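Local coordinates for transcriptional regulator, ROK family (PDB 1Z05), which probably binds DNA as a zinc-containing transcriptional regulator of carbohydrate metabolism, as a homologue of Escherichia coli Mlc, at residues A224-G229 and D233-V238. Sequence-based numbering, arbitrary orientation. Where two conformers were deposited one is given.
Sequences AEKLFG and DVDNSV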
loop_
_atom_site.group_PDB
_atom_site.type_symbol
_atom_site.label_atom_id
_atom_site.label_comp_id
_atom_site.label_asym_id
_atom_site.label_seq_id
_atom_site.Cartn_x
_atom_site.Cartn_y
_atom_site.Cartn_z
ATOM N N ALA A 224 10.294 -9.764 -8.095
ATOM C CA ALA A 224 10.862 -10.966 -8.697
ATOM C C ALA A 224 10.402 -12.242 -8.000
ATOM O O ALA A 224 10.193 -13.261 -8.644
ATOM C CB ALA A 224 12.396 -10.908 -8.725
ATOM N N GLU A 225 10.258 -12.191 -6.684
ATOM C CA GLU A 225 9.749 -13.349 -5.961
ATOM C C GLU A 225 8.285 -13.635 -6.338
ATOM O O GLU A 225 7.891 -14.783 -6.483
ATOM C CB GLU A 225 9.945 -13.187 -4.449
ATOM C CG GLU A 225 11.423 -13.161 -3.980
ATOM C CD GLU A 225 12.208 -14.463 -4.235
ATOM O OE1 GLU A 225 11.623 -15.579 -4.238
ATOM O OE2 GLU A 225 13.440 -14.361 -4.420
ATOM N N LYS A 226 7.494 -12.583 -6.502
ATOM C CA LYS A 226 6.100 -12.700 -6.950
ATOM C C LYS A 226 5.942 -13.166 -8.419
ATOM O O LYS A 226 5.040 -13.950 -8.737
ATOM C CB LYS A 226 5.380 -11.358 -6.718
ATOM C CG LYS A 226 3.960 -11.231 -7.304
ATOM C CD LYS A 226 3.000 -12.283 -6.749
ATOM C CE LYS A 226 1.660 -12.270 -7.487
ATOM N NZ LYS A 226 0.930 -13.543 -7.252
ATOM N N LEU A 227 6.815 -12.692 -9.304
ATOM C CA LEU A 227 6.736 -13.058 -10.726
ATOM C C LEU A 227 7.498 -14.324 -11.127
ATOM O O LEU A 227 7.077 -15.037 -12.051
ATOM C CB LEU A 227 7.174 -11.881 -11.611
ATOM C CG LEU A 227 6.382 -10.581 -11.448
ATOM C CD1 LEU A 227 6.927 -9.476 -12.370
ATOM C CD2 LEU A 227 4.877 -10.803 -11.695
ATOM N N PHE A 228 8.611 -14.603 -10.447
ATOM C CA PHE A 228 9.548 -15.642 -10.880
ATOM C C PHE A 228 9.946 -16.577 -9.747
ATOM O O PHE A 228 10.570 -17.612 -9.987
ATOM C CB PHE A 228 10.855 -15.013 -11.403
ATOM C CG PHE A 228 10.702 -14.149 -12.615
ATOM C CD1 PHE A 228 10.396 -14.703 -13.852
ATOM C CD2 PHE A 228 10.936 -12.784 -12.530
ATOM C CE1 PHE A 228 10.277 -13.896 -14.988
ATOM C CE2 PHE A 228 10.818 -11.977 -13.647
ATOM C CZ PHE A 228 10.487 -12.538 -14.883
ATOM N N GLY A 229 9.621 -16.203 -8.513
ATOM C CA GLY A 229 10.229 -16.850 -7.357
ATOM C C GLY A 229 9.269 -17.567 -6.439
ATOM O O GLY A 229 8.379 -18.294 -6.892
ATOM N N ASP A 233 2.438 -17.852 -5.715
ATOM C CA ASP A 233 1.165 -18.471 -5.308
ATOM C C ASP A 233 0.232 -17.601 -4.453
ATOM O O ASP A 233 -0.875 -18.034 -4.111
ATOM C CB ASP A 233 1.439 -19.798 -4.579
ATOM C CG ASP A 233 2.254 -19.621 -3.293
ATOM O OD1 ASP A 233 3.050 -18.658 -3.188
ATOM O OD2 ASP A 233 2.105 -20.466 -2.382
ATOM N N VAL A 234 0.685 -16.400 -4.085
ATOM C CA VAL A 234 -0.131 -15.450 -3.295
ATOM C C VAL A 234 -0.052 -14.020 -3.827
ATOM O O VAL A 234 0.943 -13.633 -4.431
ATOM C CB VAL A 234 0.243 -15.453 -1.774
ATOM C CG1 VAL A 234 0.033 -16.843 -1.141
ATOM C CG2 VAL A 234 1.667 -14.968 -1.546
ATOM N N ASP A 235 -1.098 -13.236 -3.587
ATOM C CA ASP A 235 -1.103 -11.827 -3.991
ATOM C C ASP A 235 -0.732 -10.872 -2.854
ATOM O O ASP A 235 -0.627 -9.663 -3.064
ATOM C CB ASP A 235 -2.453 -11.440 -4.609
ATOM C CG ASP A 235 -2.584 -11.885 -6.064
ATOM O OD1 ASP A 235 -1.703 -11.542 -6.894
ATOM O OD2 ASP A 235 -3.576 -12.578 -6.377
ATOM N N ASN A 236 -0.541 -11.429 -1.660
ATOM C CA ASN A 236 -0.188 -10.669 -0.461
ATOM C C ASN A 236 0.948 -11.356 0.283
ATOM O O ASN A 236 0.750 -12.393 0.896
ATOM C CB ASN A 236 -1.404 -10.511 0.460
ATOM C CG ASN A 236 -2.552 -9.796 -0.217
ATOM O OD1 ASN A 236 -3.587 -10.396 -0.520
ATOM N ND2 ASN A 236 -2.366 -8.513 -0.486
ATOM N N SER A 237 2.146 -10.792 0.187
ATOM C CA SER A 237 3.321 -11.397 0.794
ATOM C C SER A 237 4.309 -10.335 1.264
ATOM O O SER A 237 4.214 -9.153 0.882
ATOM C CB SER A 237 4.017 -12.331 -0.207
ATOM O OG SER A 237 4.484 -11.595 -1.328
ATOM N N VAL A 238 5.271 -10.770 2.076
ATOM C CA VAL A 238 6.332 -9.893 2.527
ATOM C C VAL A 238 7.659 -10.619 2.351
ATOM O O VAL A 238 7.802 -11.770 2.762
ATOM C CB VAL A 238 6.143 -9.465 4.003
ATOM C CG1 VAL A 238 7.254 -8.494 4.427
ATOM C CG2 VAL A 238 4.778 -8.798 4.203
#
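Lys226, near the end of helix 217-228, reaches Val234 and Asp235 in the loop that leads into strand 237-242. This is the linker between the two halves of the ROK (ASKHA-type) fold: helix 217-228 follows the last strand of one five-stranded mixed sheet, and strand 237-242 is the central strand of the other. Along the helix, Glu225 turns its carboxylate back to the turn, where OE1 accepts from the backbone N of His230, while bonds from the backbone N-H groups of Arg400 and Phe401 to the same carboxylate join the helix to the segment following strand 395-398. Lys226 then carries the whole contact. Its CG lies anti to the backbone N (chi1 172°), a bend follows at chi2, and the rest of the chain runs extended to the loop. There NZ donates to Val234 O at 2.8 Å, coming from above the carbonyl plane, 59° out of it, and a weak hydrogen bond to Gln232 O gives the ammonium a second backbone carbonyl. The aliphatic end lies against the valine oxygen, with CD 3.4 Å from Val234 O. Ala224, Leu227 and Phe228 pack instead on helix 407-418, against Ala411, Gln415 and Met407 respectively. Gly229 N makes a weak bond to Glu225 O. The contact is small and lies at the surface, burying 137 Å². Its ionic component is a weakly hydrogen-bonded salt bridge, in which Lys226 NZ stands 3.3 Å from Asp235 OD1.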